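Local coordinates for antigen MTB48, Mycobacterial protein (Mycobacterium smegmatis, PDB 4WJ1) that is exported by the ESX-1 type VII secretion system and is probably involved in DNA conjugation, at least in the recipient strain, at residues Asp138-Ala143 / Glu235-Phe240. Numbering follows the deposited sequence.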
# COMPACT_ATOMS: atom_id res chain seq x y z
N ASP A 138 -5.16 37.28 5.94
CA ASP A 138 -6.36 38.11 5.95
C ASP A 138 -7.60 37.25 5.66
O ASP A 138 -7.54 36.34 4.83
CB ASP A 138 -6.22 39.21 4.91
CG ASP A 138 -7.51 40.00 4.73
OD1 ASP A 138 -8.40 39.52 3.99
OD2 ASP A 138 -7.62 41.10 5.31
N TRP A 139 -8.71 37.53 6.32
CA TRP A 139 -9.87 36.63 6.24
C TRP A 139 -10.54 36.62 4.87
O TRP A 139 -11.02 35.57 4.43
CB TRP A 139 -10.90 36.97 7.32
CG TRP A 139 -11.69 38.23 7.13
CD1 TRP A 139 -11.38 39.46 7.64
CD2 TRP A 139 -12.94 38.37 6.45
NE1 TRP A 139 -12.36 40.37 7.29
CE2 TRP A 139 -13.32 39.72 6.56
CE3 TRP A 139 -13.76 37.49 5.74
CZ2 TRP A 139 -14.49 40.21 5.99
CZ3 TRP A 139 -14.93 37.99 5.17
CH2 TRP A 139 -15.28 39.33 5.30
N GLU A 140 -10.57 37.76 4.19
CA GLU A 140 -11.17 37.77 2.86
C GLU A 140 -10.25 37.02 1.91
O GLU A 140 -10.70 36.21 1.10
CB GLU A 140 -11.43 39.19 2.36
CG GLU A 140 -11.92 40.15 3.43
CD GLU A 140 -12.23 41.55 2.89
OE1 GLU A 140 -12.13 41.74 1.65
OE2 GLU A 140 -12.57 42.45 3.70
N ALA A 141 -8.95 37.26 2.05
CA ALA A 141 -7.95 36.56 1.24
C ALA A 141 -8.07 35.06 1.43
O ALA A 141 -7.95 34.30 0.47
CB ALA A 141 -6.56 37.03 1.59
N ALA A 142 -8.29 34.63 2.67
CA ALA A 142 -8.35 33.21 2.96
C ALA A 142 -9.67 32.61 2.47
O ALA A 142 -9.70 31.49 1.94
CB ALA A 142 -8.16 32.96 4.44
N ALA A 143 -10.76 33.35 2.66
CA ALA A 143 -12.07 32.91 2.18
C ALA A 143 -12.02 32.67 0.68
O ALA A 143 -12.55 31.68 0.17
CB ALA A 143 -13.14 33.94 2.54
N GLU A 235 -19.07 34.44 0.27
CA GLU A 235 -20.29 35.22 0.37
C GLU A 235 -20.22 36.21 1.53
O GLU A 235 -20.78 37.30 1.45
CB GLU A 235 -21.52 34.31 0.53
CG GLU A 235 -22.84 35.08 0.57
CD GLU A 235 -24.10 34.20 0.64
OE1 GLU A 235 -23.99 32.95 0.70
OE2 GLU A 235 -25.22 34.79 0.61
N ASN A 236 -19.51 35.84 2.60
CA ASN A 236 -19.32 36.77 3.71
C ASN A 236 -18.55 38.00 3.24
O ASN A 236 -18.81 39.11 3.70
CB ASN A 236 -18.59 36.12 4.88
CG ASN A 236 -19.47 35.18 5.68
OD1 ASN A 236 -18.97 34.32 6.41
ND2 ASN A 236 -20.77 35.34 5.56
N VAL A 237 -17.62 37.80 2.31
CA VAL A 237 -16.89 38.93 1.73
C VAL A 237 -17.85 39.89 1.02
O VAL A 237 -17.82 41.11 1.21
CB VAL A 237 -15.82 38.47 0.75
CG1 VAL A 237 -15.04 39.67 0.22
CG2 VAL A 237 -14.89 37.47 1.41
N ARG A 238 -18.72 39.32 0.19
CA ARG A 238 -19.71 40.12 -0.52
C ARG A 238 -20.62 40.81 0.49
O ARG A 238 -20.85 42.01 0.40
CB ARG A 238 -20.54 39.27 -1.48
CG ARG A 238 -21.80 39.97 -1.97
CD ARG A 238 -22.46 39.26 -3.13
NE ARG A 238 -23.48 40.12 -3.73
CZ ARG A 238 -24.77 40.09 -3.41
NH1 ARG A 238 -25.21 39.22 -2.50
NH2 ARG A 238 -25.63 40.92 -4.00
N GLU A 239 -21.11 40.04 1.44
CA GLU A 239 -22.05 40.55 2.42
C GLU A 239 -21.44 41.68 3.24
O GLU A 239 -22.14 42.61 3.65
CB GLU A 239 -22.53 39.42 3.34
CG GLU A 239 -23.39 38.39 2.66
CD GLU A 239 -23.70 37.21 3.55
OE1 GLU A 239 -22.96 36.99 4.54
OE2 GLU A 239 -24.69 36.50 3.26
N PHE A 240 -20.13 41.62 3.47
CA PHE A 240 -19.47 42.66 4.24
C PHE A 240 -19.53 43.98 3.50
O PHE A 240 -19.69 45.03 4.12
CB PHE A 240 -18.02 42.28 4.53
CG PHE A 240 -17.32 43.25 5.43
CD1 PHE A 240 -17.56 43.23 6.80
CD2 PHE A 240 -16.44 44.19 4.93
CE1 PHE A 240 -16.92 44.13 7.64
CE2 PHE A 240 -15.80 45.09 5.76
CZ PHE A 240 -16.04 45.06 7.12
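W139, in the first turn of helix 139-147, pushes the six-membered end of its indole against helix 234-242; the N-to-C directions of the two short segments lie 139° apart. A chi1 of 72° folds CG back over its own backbone, so that only the far end of the long indole comes near the other helix. There CZ3 lies 3.8 Å from V237 CG2, while CH2 comes to 4.1 Å from F240 CB at the ring's edge. The CZ2 corner is directed at one face of F240, toward its rim, in an edge-to-face pair with planes at 82° and centroids 5.9 Å apart. E140 CG rests on the indole, 3.4 Å above its centre, and the extended chain beyond carries OE1 to 3.8 Å from V237 CG1. V237 CG2 also touches A143 CB at 4.1 Å. D138 N-caps helix 139-147, its OD1 accepting from A141 N through the anti lone pair. W255 of helix 248-272 also packs edge-to-face with the indole. Within this PPE-domain portion of EspB the join is mainly apolar: the E140 carboxylate touches a methyl, no hydrogen bond crosses, and W139 N and F240 O bond outside the pair, to Q259 OE1 and W245 NE1.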